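Side-chain contacts in 4-hydroxybutyrate coenzyme A transferase (Shewanella oneidensis, PDB 2OAS), which probably transfers coenzyme A between short carboxylic acids such as acetate and 4-hydroxybutyrate: residues W23-S26 / M27-P31; E233-S236 / D237-Q241; G267-K270 / L271-V275; D276-P279 / A280-F283; F283-I286 / E287-N290. All blocks are in the same frame, centred on the assembly; numbering follows the deposited sequence.

Contact 1 of 5, residues W23-S26 / M27-P31; sequences WTHS and MGATP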
loop_
_atom_site.group_PDB
_atom_site.type_symbol
_atom_site.label_atom_id
_atom_site.label_comp_id
_atom_site.label_asym_id
_atom_site.label_seq_id
_atom_site.Cartn_x
_atom_site.Cartn_y
_atom_site.Cartn_z
ATOM N N TRP A 23 -1.298 15.244 22.964
ATOM C CA TRP A 23 -2.093 14.911 21.795
ATOM C C TRP A 23 -3.247 15.888 21.792
ATOM O O TRP A 23 -3.755 16.254 22.853
ATOM C CB TRP A 23 -2.632 13.484 21.859
ATOM C CG TRP A 23 -3.705 13.277 20.842
ATOM C CD1 TRP A 23 -5.058 13.362 21.048
ATOM C CD2 TRP A 23 -3.524 13.036 19.445
ATOM N NE1 TRP A 23 -5.728 13.182 19.863
ATOM C CE2 TRP A 23 -4.810 12.972 18.861
ATOM C CE3 TRP A 23 -2.400 12.852 18.629
ATOM C CZ2 TRP A 23 -5.007 12.753 17.496
ATOM C CZ3 TRP A 23 -2.594 12.632 17.263
ATOM C CH2 TRP A 23 -3.894 12.578 16.716
ATOM N N THR A 24 -3.653 16.320 20.608
ATOM C CA THR A 24 -4.762 17.259 20.478
ATOM C C THR A 24 -5.841 16.749 19.548
ATOM O O THR A 24 -5.553 16.143 18.517
ATOM C CB THR A 24 -4.280 18.644 19.929
ATOM O OG1 THR A 24 -5.418 19.456 19.658
ATOM C CG2 THR A 24 -3.471 18.475 18.636
ATOM N N HIS A 25 -7.089 16.995 19.925
ATOM C CA HIS A 25 -8.239 16.614 19.105
ATOM C C HIS A 25 -7.915 17.296 17.774
ATOM O O HIS A 25 -7.450 18.432 17.772
ATOM C CB HIS A 25 -9.495 17.223 19.710
ATOM C CG HIS A 25 -10.704 16.344 19.630
ATOM N ND1 HIS A 25 -11.809 16.547 20.435
ATOM C CD2 HIS A 25 -10.989 15.278 18.856
ATOM C CE1 HIS A 25 -12.722 15.638 20.156
ATOM N NE2 HIS A 25 -12.255 14.853 19.204
ATOM N N SER A 26 -8.160 16.631 16.659
ATOM C CA SER A 26 -7.850 17.214 15.364
ATOM C C SER A 26 -9.043 17.629 14.506
ATOM O O SER A 26 -10.189 17.431 14.880
ATOM C CB SER A 26 -6.963 16.248 14.591
ATOM O OG SER A 26 -5.746 16.070 15.299
HETATM N N MSE A 27 -8.760 18.241 13.366
HETATM C CA MSE A 27 -9.822 18.670 12.474
HETATM C C MSE A 27 -10.742 19.725 13.062
HETATM O O MSE A 27 -10.290 20.656 13.723
HETATM C CB MSE A 27 -10.634 17.454 12.041
HETATM C CG MSE A 27 -9.860 16.566 11.083
HETATM SE SE MSE A 27 -9.894 17.224 9.232
HETATM C CE MSE A 27 -8.968 18.922 9.414
ATOM N N GLY A 28 -12.034 19.573 12.807
ATOM C CA GLY A 28 -13.002 20.528 13.309
ATOM C C GLY A 28 -13.124 20.542 14.818
ATOM O O GLY A 28 -13.731 21.452 15.380
ATOM N N ALA A 29 -12.541 19.554 15.482
ATOM C CA ALA A 29 -12.623 19.473 16.945
ATOM C C ALA A 29 -11.440 20.083 17.678
ATOM O O ALA A 29 -11.436 20.118 18.908
ATOM C CB ALA A 29 -12.795 18.010 17.377
ATOM N N THR A 30 -10.447 20.564 16.928
ATOM C CA THR A 30 -9.267 21.186 17.521
ATOM C C THR A 30 -9.711 22.091 18.668
ATOM O O THR A 30 -10.484 23.009 18.484
ATOM C CB THR A 30 -8.482 21.996 16.457
ATOM O OG1 THR A 30 -8.036 21.108 15.435
ATOM C CG2 THR A 30 -7.278 22.693 17.070
ATOM N N PRO A 31 -9.235 21.804 19.882
ATOM C CA PRO A 31 -9.582 22.574 21.077
ATOM C C PRO A 31 -8.933 23.942 21.115
ATOM O O PRO A 31 -8.080 24.207 21.962
ATOM C CB PRO A 31 -9.092 21.681 22.222
ATOM C CG PRO A 31 -9.012 20.308 21.619
ATOM C CD PRO A 31 -8.454 20.603 20.250
#

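Contact 2 of 5, residues E233-S236 / D237-Q241; sequences ELFS and DGILQ. With COA (coenzyme A), chain C.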
loop_
_atom_site.group_PDB
_atom_site.type_symbol
_atom_site.label_atom_id
_atom_site.label_comp_id
_atom_site.label_asym_id
_atom_site.label_seq_id
_atom_site.Cartn_x
_atom_site.Cartn_y
_atom_site.Cartn_z
ATOM N N GLU A 233 -13.746 8.732 4.964
ATOM C CA GLU A 233 -12.890 9.286 6.006
ATOM C C GLU A 233 -13.526 10.519 6.639
ATOM O O GLU A 233 -13.389 10.791 7.809
ATOM C CB GLU A 233 -11.678 9.984 5.382
ATOM C CG GLU A 233 -10.345 9.341 5.728
ATOM C CD GLU A 233 -9.182 10.302 5.594
ATOM O OE1 GLU A 233 -8.069 9.848 5.251
ATOM N N LEU A 234 -14.286 11.240 5.803
ATOM C CA LEU A 234 -14.993 12.429 6.276
ATOM C C LEU A 234 -15.994 12.873 5.219
ATOM O O LEU A 234 -15.955 12.385 4.091
ATOM C CB LEU A 234 -14.016 13.589 6.548
ATOM C CG LEU A 234 -13.550 14.385 5.313
ATOM C CD1 LEU A 234 -12.837 15.701 5.704
ATOM C CD2 LEU A 234 -12.645 13.490 4.494
ATOM N N PHE A 235 -16.891 13.781 5.585
ATOM C CA PHE A 235 -17.861 14.283 4.621
ATOM C C PHE A 235 -18.258 15.710 4.964
ATOM O O PHE A 235 -18.053 16.161 6.090
ATOM C CB PHE A 235 -19.090 13.369 4.566
ATOM C CG PHE A 235 -19.996 13.471 5.760
ATOM C CD1 PHE A 235 -21.060 14.368 5.767
ATOM C CD2 PHE A 235 -19.821 12.632 6.854
ATOM C CE1 PHE A 235 -21.936 14.426 6.842
ATOM C CE2 PHE A 235 -20.691 12.683 7.939
ATOM C CZ PHE A 235 -21.753 13.582 7.929
ATOM N N SER A 236 -18.790 16.437 3.988
ATOM C CA SER A 236 -19.204 17.808 4.233
ATOM C C SER A 236 -20.591 18.047 3.701
ATOM O O SER A 236 -21.335 17.106 3.428
ATOM C CB SER A 236 -18.245 18.808 3.580
ATOM O OG SER A 236 -18.658 20.142 3.860
ATOM N N ASP A 237 -20.922 19.323 3.551
ATOM C CA ASP A 237 -22.222 19.750 3.073
ATOM C C ASP A 237 -22.617 19.096 1.768
ATOM O O ASP A 237 -23.798 18.872 1.519
ATOM C CB ASP A 237 -22.225 21.269 2.931
ATOM C CG ASP A 237 -22.082 21.976 4.271
ATOM O OD1 ASP A 237 -23.119 22.285 4.895
ATOM O OD2 ASP A 237 -20.931 22.202 4.701
ATOM N N GLY A 238 -21.628 18.775 0.944
ATOM C CA GLY A 238 -21.915 18.145 -0.330
ATOM C C GLY A 238 -22.772 16.907 -0.162
ATOM O O GLY A 238 -23.758 16.703 -0.875
ATOM N N ILE A 239 -22.408 16.082 0.803
ATOM C CA ILE A 239 -23.151 14.855 1.036
ATOM C C ILE A 239 -24.538 15.139 1.581
ATOM O O ILE A 239 -25.532 14.584 1.114
ATOM C CB ILE A 239 -22.403 13.964 2.012
ATOM C CG1 ILE A 239 -20.967 13.788 1.524
ATOM C CG2 ILE A 239 -23.096 12.625 2.119
ATOM C CD1 ILE A 239 -20.871 13.184 0.145
ATOM N N LEU A 240 -24.589 16.024 2.563
ATOM C CA LEU A 240 -25.839 16.406 3.193
ATOM C C LEU A 240 -26.926 16.715 2.154
ATOM O O LEU A 240 -28.079 16.314 2.321
ATOM C CB LEU A 240 -25.588 17.614 4.107
ATOM C CG LEU A 240 -26.760 18.263 4.839
ATOM C CD1 LEU A 240 -27.427 17.269 5.771
ATOM C CD2 LEU A 240 -26.250 19.465 5.601
ATOM N N GLN A 241 -26.561 17.403 1.079
ATOM C CA GLN A 241 -27.517 17.757 0.029
ATOM C C GLN A 241 -28.091 16.553 -0.710
ATOM O O GLN A 241 -29.261 16.547 -1.069
ATOM C CB GLN A 241 -26.863 18.700 -0.981
ATOM C CG GLN A 241 -26.519 20.070 -0.411
ATOM C CD GLN A 241 -26.051 21.041 -1.486
ATOM O OE1 GLN A 241 -24.928 20.935 -1.997
ATOM N NE2 GLN A 241 -26.926 21.987 -1.850
HETATM N N1A COA C . 3.708 21.416 -8.042
HETATM C C2A COA C . 3.902 22.762 -7.509
HETATM N N3A COA C . 2.743 23.290 -6.761
HETATM C C4A COA C . 1.494 22.524 -6.595
HETATM C C5A COA C . 1.320 21.191 -7.114
HETATM C C6A COA C . 2.465 20.642 -7.877
HETATM N N6A COA C . 2.391 19.346 -8.442
HETATM N N7A COA C . 0.056 20.714 -6.806
HETATM C C8A COA C . -0.539 21.754 -6.071
HETATM N N9A COA C . 0.319 22.868 -5.922
HETATM C C1B COA C . 0.063 24.124 -5.247
HETATM C C2B COA C . -1.180 24.976 -5.649
HETATM O O2B COA C . -0.844 26.135 -6.325
HETATM C C3B COA C . -1.971 25.234 -4.367
HETATM O O3B COA C . -2.168 26.669 -4.164
HETATM P P3B COA C . -2.949 27.282 -2.931
HETATM O O7A COA C . -4.329 26.784 -2.764
HETATM O O8A COA C . -2.196 26.979 -1.677
HETATM O O9A COA C . -2.963 28.730 -3.080
HETATM C C4B COA C . -1.239 24.568 -3.263
HETATM O O4B COA C . -0.062 23.933 -3.789
HETATM C C5B COA C . -2.402 23.670 -2.663
HETATM O O5B COA C . -2.855 22.691 -3.613
HETATM P P1A COA C . -4.390 22.073 -3.763
HETATM O O1A COA C . -5.406 23.067 -3.976
HETATM O O2A COA C . -4.482 21.075 -4.895
HETATM O O3A COA C . -4.569 21.336 -2.378
HETATM P P2A COA C . -5.846 20.542 -1.980
HETATM O O4A COA C . -6.426 21.134 -0.777
HETATM O O5A COA C . -6.845 20.571 -3.032
HETATM O O6A COA C . -5.630 19.098 -1.823
HETATM C CBP COA C . -4.250 17.004 -1.498
HETATM C CCP COA C . -4.959 18.056 -2.531
HETATM C CDP COA C . -3.189 18.054 -1.016
HETATM C CEP COA C . -3.518 15.830 -2.283
HETATM C CAP COA C . -5.244 16.523 -0.227
HETATM O OAP COA C . -6.263 15.777 -0.963
HETATM C C9P COA C . -4.580 15.560 0.764
HETATM O O9P COA C . -4.249 16.002 1.854
HETATM N N8P COA C . -4.409 14.211 0.361
HETATM C C7P COA C . -3.849 13.046 1.031
HETATM C C6P COA C . -4.778 11.786 1.191
HETATM C C5P COA C . -5.673 11.796 2.362
HETATM O O5P COA C . -5.840 10.769 3.029
HETATM N N4P COA C . -6.292 13.065 2.644
HETATM C C3P COA C . -7.203 13.486 3.699
HETATM C C2P COA C . -8.473 12.585 3.937
HETATM S S1P COA C . -8.658 12.057 5.665
#

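Contact 3 of 5, residues G267-K270 / L271-V275; sequences GSQK and LYDYV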
loop_
_atom_site.group_PDB
_atom_site.type_symbol
_atom_site.label_atom_id
_atom_site.label_comp_id
_atom_site.label_asym_id
_atom_site.label_seq_id
_atom_site.Cartn_x
_atom_site.Cartn_y
_atom_site.Cartn_z
ATOM N N GLY A 267 -17.748 21.276 7.998
ATOM C CA GLY A 267 -18.614 22.041 7.110
ATOM C C GLY A 267 -19.403 23.110 7.832
ATOM O O GLY A 267 -18.989 23.568 8.897
ATOM N N SER A 268 -20.544 23.508 7.278
ATOM C CA SER A 268 -21.342 24.556 7.910
ATOM C C SER A 268 -22.115 24.100 9.150
ATOM O O SER A 268 -22.110 22.925 9.502
ATOM C CB SER A 268 -22.323 25.135 6.900
ATOM O OG SER A 268 -23.343 24.203 6.630
ATOM N N GLN A 269 -22.785 25.041 9.806
ATOM C CA GLN A 269 -23.548 24.726 11.008
ATOM C C GLN A 269 -24.709 23.788 10.708
ATOM O O GLN A 269 -25.164 23.060 11.587
ATOM C CB GLN A 269 -24.066 26.001 11.668
ATOM C CG GLN A 269 -24.806 25.773 12.994
ATOM C CD GLN A 269 -23.986 24.991 14.014
ATOM O OE1 GLN A 269 -22.826 25.299 14.274
ATOM N NE2 GLN A 269 -24.606 23.968 14.605
ATOM N N LYS A 270 -25.191 23.809 9.468
ATOM C CA LYS A 270 -26.297 22.941 9.058
ATOM C C LYS A 270 -25.828 21.488 9.137
ATOM O O LYS A 270 -26.577 20.594 9.528
ATOM C CB LYS A 270 -26.707 23.249 7.615
ATOM C CG LYS A 270 -28.121 23.786 7.444
ATOM C CD LYS A 270 -28.879 23.002 6.349
ATOM C CE LYS A 270 -28.176 23.092 4.988
ATOM N NZ LYS A 270 -28.721 22.095 4.002
ATOM N N LEU A 271 -24.583 21.258 8.752
ATOM C CA LEU A 271 -24.034 19.914 8.788
ATOM C C LEU A 271 -23.917 19.450 10.227
ATOM O O LEU A 271 -24.375 18.361 10.573
ATOM C CB LEU A 271 -22.647 19.873 8.136
ATOM C CG LEU A 271 -22.018 18.491 7.937
ATOM C CD1 LEU A 271 -22.868 17.694 6.960
ATOM C CD2 LEU A 271 -20.595 18.620 7.389
ATOM N N TYR A 272 -23.317 20.281 11.072
ATOM C CA TYR A 272 -23.130 19.909 12.470
ATOM C C TYR A 272 -24.480 19.695 13.135
ATOM O O TYR A 272 -24.610 18.996 14.147
ATOM C CB TYR A 272 -22.350 20.996 13.214
ATOM C CG TYR A 272 -21.007 21.324 12.598
ATOM C CD1 TYR A 272 -20.245 20.338 11.974
ATOM C CD2 TYR A 272 -20.485 22.615 12.662
ATOM C CE1 TYR A 272 -18.993 20.634 11.424
ATOM C CE2 TYR A 272 -19.238 22.921 12.121
ATOM C CZ TYR A 272 -18.495 21.926 11.498
ATOM O OH TYR A 272 -17.270 22.195 10.933
ATOM N N ASP A 273 -25.493 20.294 12.543
ATOM C CA ASP A 273 -26.833 20.204 13.065
ATOM C C ASP A 273 -27.460 18.888 12.670
ATOM O O ASP A 273 -28.274 18.312 13.395
ATOM C CB ASP A 273 -27.647 21.328 12.482
ATOM C CG ASP A 273 -28.636 21.846 13.435
ATOM O OD1 ASP A 273 -29.462 21.037 13.921
ATOM O OD2 ASP A 273 -28.572 23.059 13.706
ATOM N N TYR A 274 -27.065 18.427 11.496
ATOM C CA TYR A 274 -27.571 17.188 10.951
ATOM C C TYR A 274 -26.932 16.012 11.655
ATOM O O TYR A 274 -27.609 15.045 11.986
ATOM C CB TYR A 274 -27.277 17.125 9.444
ATOM C CG TYR A 274 -27.559 15.783 8.806
ATOM C CD1 TYR A 274 -28.853 15.266 8.758
ATOM C CD2 TYR A 274 -26.524 15.015 8.273
ATOM C CE1 TYR A 274 -29.110 14.011 8.204
ATOM C CE2 TYR A 274 -26.771 13.758 7.716
ATOM C CZ TYR A 274 -28.066 13.262 7.692
ATOM O OH TYR A 274 -28.307 12.001 7.191
ATOM N N VAL A 275 -25.635 16.085 11.905
ATOM C CA VAL A 275 -24.973 14.968 12.566
ATOM C C VAL A 275 -25.276 14.944 14.050
ATOM O O VAL A 275 -25.187 13.899 14.688
ATOM C CB VAL A 275 -23.437 15.011 12.345
ATOM C CG1 VAL A 275 -23.147 15.214 10.873
ATOM C CG2 VAL A 275 -22.798 16.101 13.177
#

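Contact 4 of 5, residues D276-P279 / A280-F283; sequences DDNP and AVIF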
loop_
_atom_site.group_PDB
_atom_site.type_symbol
_atom_site.label_atom_id
_atom_site.label_comp_id
_atom_site.label_asym_id
_atom_site.label_seq_id
_atom_site.Cartn_x
_atom_site.Cartn_y
_atom_site.Cartn_z
ATOM N N ASP A 276 -25.656 16.089 14.594
ATOM C CA ASP A 276 -25.944 16.172 16.023
ATOM C C ASP A 276 -26.972 15.166 16.540
ATOM O O ASP A 276 -28.152 15.265 16.241
ATOM C CB ASP A 276 -26.375 17.589 16.402
ATOM C CG ASP A 276 -26.463 17.778 17.901
ATOM O OD1 ASP A 276 -25.792 17.013 18.628
ATOM O OD2 ASP A 276 -27.190 18.688 18.352
ATOM N N ASP A 277 -26.495 14.193 17.305
ATOM C CA ASP A 277 -27.353 13.178 17.892
ATOM C C ASP A 277 -28.221 12.501 16.843
ATOM O O ASP A 277 -29.380 12.208 17.103
ATOM C CB ASP A 277 -28.233 13.837 18.970
ATOM C CG ASP A 277 -28.822 12.836 19.954
ATOM O OD1 ASP A 277 -28.402 11.657 19.948
ATOM O OD2 ASP A 277 -29.705 13.240 20.751
ATOM N N ASN A 278 -27.650 12.246 15.665
ATOM C CA ASN A 278 -28.373 11.605 14.564
ATOM C C ASN A 278 -28.050 10.121 14.436
ATOM O O ASN A 278 -26.966 9.745 13.973
ATOM C CB ASN A 278 -28.048 12.293 13.239
ATOM C CG ASN A 278 -28.995 11.895 12.119
ATOM O OD1 ASN A 278 -29.574 10.808 12.130
ATOM N ND2 ASN A 278 -29.150 12.774 11.137
ATOM N N PRO A 279 -29.005 9.248 14.811
ATOM C CA PRO A 279 -28.835 7.793 14.748
ATOM C C PRO A 279 -28.373 7.282 13.387
ATOM O O PRO A 279 -27.745 6.226 13.299
ATOM C CB PRO A 279 -30.227 7.265 15.087
ATOM C CG PRO A 279 -30.793 8.317 15.939
ATOM C CD PRO A 279 -30.362 9.587 15.252
ATOM N N ALA A 280 -28.694 8.017 12.331
ATOM C CA ALA A 280 -28.317 7.587 10.993
ATOM C C ALA A 280 -26.863 7.898 10.625
ATOM O O ALA A 280 -26.352 7.361 9.645
ATOM C CB ALA A 280 -29.270 8.201 9.958
ATOM N N VAL A 281 -26.200 8.745 11.410
ATOM C CA VAL A 281 -24.806 9.095 11.135
ATOM C C VAL A 281 -23.884 8.515 12.195
ATOM O O VAL A 281 -23.994 8.831 13.380
ATOM C CB VAL A 281 -24.589 10.638 11.065
ATOM C CG1 VAL A 281 -23.164 10.949 10.623
ATOM C CG2 VAL A 281 -25.586 11.269 10.094
ATOM N N ILE A 282 -22.967 7.664 11.764
ATOM C CA ILE A 282 -22.040 7.031 12.675
ATOM C C ILE A 282 -20.579 7.432 12.463
ATOM O O ILE A 282 -19.984 7.182 11.408
ATOM C CB ILE A 282 -22.144 5.506 12.574
ATOM C CG1 ILE A 282 -23.567 5.067 12.936
ATOM C CG2 ILE A 282 -21.107 4.844 13.487
ATOM C CD1 ILE A 282 -24.007 5.480 14.336
ATOM N N PHE A 283 -20.021 8.071 13.483
ATOM C CA PHE A 283 -18.642 8.498 13.483
ATOM C C PHE A 283 -17.899 7.349 14.119
ATOM O O PHE A 283 -18.011 7.093 15.316
ATOM C CB PHE A 283 -18.455 9.770 14.323
ATOM C CG PHE A 283 -18.943 11.015 13.647
ATOM C CD1 PHE A 283 -20.304 11.251 13.479
ATOM C CD2 PHE A 283 -18.031 11.940 13.132
ATOM C CE1 PHE A 283 -20.750 12.373 12.804
ATOM C CE2 PHE A 283 -18.473 13.066 12.453
ATOM C CZ PHE A 283 -19.835 13.289 12.293
#

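Contact 5 of 5, residues F283-I286 / E287-N290; sequences FMDI and EQVN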
loop_
_atom_site.group_PDB
_atom_site.type_symbol
_atom_site.label_atom_id
_atom_site.label_comp_id
_atom_site.label_asym_id
_atom_site.label_seq_id
_atom_site.Cartn_x
_atom_site.Cartn_y
_atom_site.Cartn_z
ATOM N N PHE A 283 -20.021 8.071 13.483
ATOM C CA PHE A 283 -18.642 8.498 13.483
ATOM C C PHE A 283 -17.899 7.349 14.119
ATOM O O PHE A 283 -18.011 7.093 15.316
ATOM C CB PHE A 283 -18.455 9.770 14.323
ATOM C CG PHE A 283 -18.943 11.015 13.647
ATOM C CD1 PHE A 283 -20.304 11.251 13.479
ATOM C CD2 PHE A 283 -18.031 11.940 13.132
ATOM C CE1 PHE A 283 -20.750 12.373 12.804
ATOM C CE2 PHE A 283 -18.473 13.066 12.453
ATOM C CZ PHE A 283 -19.835 13.289 12.293
HETATM N N MSE A 284 -17.122 6.668 13.303
HETATM C CA MSE A 284 -16.375 5.508 13.730
HETATM C C MSE A 284 -14.888 5.804 13.811
HETATM O O MSE A 284 -14.397 6.728 13.163
HETATM C CB MSE A 284 -16.622 4.409 12.716
HETATM C CG MSE A 284 -16.189 3.028 13.103
HETATM SE SE MSE A 284 -16.775 1.891 11.667
HETATM C CE MSE A 284 -18.597 1.663 12.266
ATOM N N ASP A 285 -14.185 4.992 14.599
ATOM C CA ASP A 285 -12.740 5.095 14.804
ATOM C C ASP A 285 -11.987 4.805 13.511
ATOM O O ASP A 285 -12.217 3.778 12.882
ATOM C CB ASP A 285 -12.324 4.096 15.894
ATOM C CG ASP A 285 -10.814 3.927 16.011
ATOM O OD1 ASP A 285 -10.056 4.783 15.502
ATOM O OD2 ASP A 285 -10.384 2.934 16.633
ATOM N N ILE A 286 -11.082 5.702 13.118
ATOM C CA ILE A 286 -10.318 5.526 11.886
ATOM C C ILE A 286 -9.644 4.164 11.762
ATOM O O ILE A 286 -9.384 3.696 10.657
ATOM C CB ILE A 286 -9.216 6.581 11.746
ATOM C CG1 ILE A 286 -8.426 6.645 13.047
ATOM C CG2 ILE A 286 -9.810 7.921 11.385
ATOM C CD1 ILE A 286 -7.208 7.484 12.950
ATOM N N GLU A 287 -9.335 3.530 12.885
ATOM C CA GLU A 287 -8.696 2.220 12.821
ATOM C C GLU A 287 -9.612 1.227 12.121
ATOM O O GLU A 287 -9.149 0.217 11.599
ATOM C CB GLU A 287 -8.352 1.716 14.217
ATOM C CG GLU A 287 -7.636 0.380 14.204
ATOM C CD GLU A 287 -7.087 -0.000 15.567
ATOM O OE1 GLU A 287 -6.633 -1.149 15.724
ATOM O OE2 GLU A 287 -7.105 0.852 16.480
ATOM N N GLN A 288 -10.911 1.528 12.111
ATOM C CA GLN A 288 -11.915 0.680 11.467
ATOM C C GLN A 288 -12.401 1.261 10.137
ATOM O O GLN A 288 -12.360 0.579 9.116
ATOM C CB GLN A 288 -13.128 0.483 12.377
ATOM C CG GLN A 288 -13.081 -0.733 13.262
ATOM C CD GLN A 288 -11.922 -0.706 14.228
ATOM O OE1 GLN A 288 -10.880 -1.318 13.981
ATOM N NE2 GLN A 288 -12.090 0.022 15.337
ATOM N N VAL A 289 -12.864 2.508 10.157
ATOM C CA VAL A 289 -13.362 3.145 8.949
ATOM C C VAL A 289 -12.330 3.149 7.825
ATOM O O VAL A 289 -12.695 3.015 6.650
ATOM C CB VAL A 289 -13.834 4.606 9.209
ATOM C CG1 VAL A 289 -12.703 5.435 9.762
ATOM C CG2 VAL A 289 -14.341 5.235 7.914
ATOM N N ASN A 290 -11.049 3.283 8.183
ATOM C CA ASN A 290 -9.965 3.299 7.205
ATOM C C ASN A 290 -9.223 1.967 7.117
ATOM O O ASN A 290 -8.057 1.911 6.703
ATOM C CB ASN A 290 -8.978 4.422 7.521
ATOM C CG ASN A 290 -9.468 5.766 7.057
ATOM O OD1 ASN A 290 -10.612 6.143 7.309
ATOM N ND2 ASN A 290 -8.603 6.507 6.372
#

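Contact 1 of 5, residues W23-S26 / M27-P31
With chi1 at 172°, T24 holds OG1 opposite its own backbone N and beside its carbonyl carbon; from there the hydroxyl meets P31 CD at 3.3 Å and donates to H25 O at 3.0 Å. H25, its chi1 at -143°, presents one ring face to A29: the methyl CB sits 3.4 Å from the ring centroid and only 6° off the normal, a centred CH-pi contact. The imidazole is fixed at both nitrogens, ND1 by Q117 N and NE2 by S132 O. Replacing it with an alanine would remove the flat surface under A29 and is likely to leave Q117 N and S132 O without their mates. Strand 21-24, an inner strand of the parallel sheet in the N-terminal part of the enzyme, runs here into two overlapping turns, type II' from S26 to A29 and type I from M27 to T30, before P31, at the N-cap position of helix 32-41. The first is closed by A29 N to S26 O at 3.2 Å, the donor standing above the carbonyl plane. M27 O is gripped twice by T30, by its backbone N at 3.2 Å and by OG1 at 2.9 Å. T30 CA also points its hydrogen at H25 O, 3.3 Å away. The bent side chain of M27, a selenomethionine, leads away from W23-S26 and comes within about 6 Å of the bound coenzyme A.

Contact 2 of 5, residues E233-S236 / D237-Q241
The carbonyl oxygen of S236 accepts from I239 N at 3.0 Å, a bond bent to 135° with the donor above the carbonyl plane. It marks the first turn of helix 237-244, which follows directly on the weakly bonded strand 234-235. S236 stands at the N-cap, yet its hydroxyl makes no capping bond and pairs instead with L266 O; D237 OD1 is likewise taken up outside, by the hydroxyl of S268. F235 and I239 make the apolar part. With chi1 at 73°, CG of F235 lies between its backbone N and carbonyl carbon, and CB touches I239 CG1 at 3.6 Å, the two side chains crossing at about a right angle. I239 CB approaches ring atom CD1 of F235 obliquely, at 4.0 Å. Just before the strand, E233 reaches the cofactor with a chain extended beyond CG. Its CD is covalently joined to coenzyme A S1P at 1.8 Å, while G331 N, L308 O and R362 NH1 hold the cofactor by hydrogen bonds. A carbonyl carbon bonded to sulfur, with OE1 the one modelled oxygen, is consistent with a glutamyl-CoA thioester, the covalent intermediate of related CoA-transferases.

Contact 3 of 5, residues G267-K270 / L271-V275
Of the hydrogen bonds between G267-K270 and L271-V275, one uses a side chain: G267 N points straight at Y272 OH, 3.1 Å away with an angle of 179°. The same hydroxyl also bonds P179 O. Among the backbone bonds, Y274 N reaches K270 O at 3.0 Å, whereas S268 O receives two weak ones, from L271 N and Y272 N. Nonbonded contacts meet the tyrosine ring on one face and at an edge. S268 O lies 3.5 Å above the face, offset toward the rim, and Q269 OE1 sits at the edge, in the ring plane, 3.9 Å from Y272 CD2. Separately, methyl CD2 of L271 lies 3.9 Å from G267 N. A phenylalanine in place of Y272 would keep the ring but is likely to leave G267 N and P179 O without the hydroxyl that joins them. S268 stands at the N-cap; its OG, hydrogen-bonded to D237 OD1, also takes a weak bond from K270 N at 3.4 Å, chi1 of 72° setting it between its backbone N and carbonyl carbon, the arrangement of a capped helix start, here that of helix 269-275.

Contact 4 of 5, residues D276-P279 / A280-F283
A type I beta turn from N278 to V281 is closed by V281 N to N278 O at 2.9 Å, with an N-H...O angle of 160°. Around the same corner runs an Asx turn, in which N278 OD1 accepts from A280 N, also at 2.9 Å. Together they carry the chain from the loop behind helix 269-275 into strand 281-283, the middle strand of a small parallel sheet with 158-159 and 260-262. An extended first torsion (chi1 -167°) carries the asparagine amide forward, and A280 N meets OD1 from above the amide plane. The other end of the amide turns back: ND2 bonds Y274 O in the preceding helix, so both ends of the flat group are held and its rotation is fixed. V281 crosses the amide obliquely, its CG2 4.0 Å from N278 ND2, while the A280 methyl rests 3.4 Å from N278 OD1. P279 occupies the second position of the turn, and its carbonyl O is touched by I282 CD1 at 4.0 Å.

Contact 5 of 5, residues F283-I286 / E287-N290
The carboxylates of D285 and E287 are turned 85° against each other, at the ends of side chains that run alongside and point the same way. Above the plane of the D285 carboxylate stands E287 N, which meets OD1 at 3.0 Å in a nearly straight bond (177°); this caps the helix start, and chi1 of 169° brings the group forward to do so. D285 OD2 packs 3.4 Å from E287 CB. It also comes within 3.9 Å of E287 OE2, a pairing of like charges that R105 probably eases, since its NH1 forms salt bridges to both oxygens. The backbone carbonyl of D285 is gripped twice, by Q288 N at 2.7 Å and V289 N at 3.1 Å, from opposite faces of its plane. M284, a selenomethionine, bends its chain at chi3 and sets SE 4.0 Å from Q288 CB. Short helix 286-289 follows strand 281-283 closely: D285, I286 and E287 rest on P101 of helix 100-105, M284 on V261 of strand 260-262, and N290, just past the helix, touches E233.

Contacts 1, 2 and 5 are buried, contact 3 partly so, and contact 4 lies at the surface. Contact 1 lies where strand 21-24 of the N-terminal sheet ends and touches none of the others; contacts 2 to 5 form a connected group. Helix 269-275 of contact 3 packs F235 and L240 of contact 2 on one hand and V281 and F283 of contact 4 on the other, and F283 carries strand 281-283 on into contact 5. The polar side-chain to backbone bonds differ with place: a weak serine cap in contact 3, an Asx turn in contact 4, a straight aspartate cap in contact 5. The cofactor is bound covalently in contact 2, with N290 of contact 5 packed against the same glutamate.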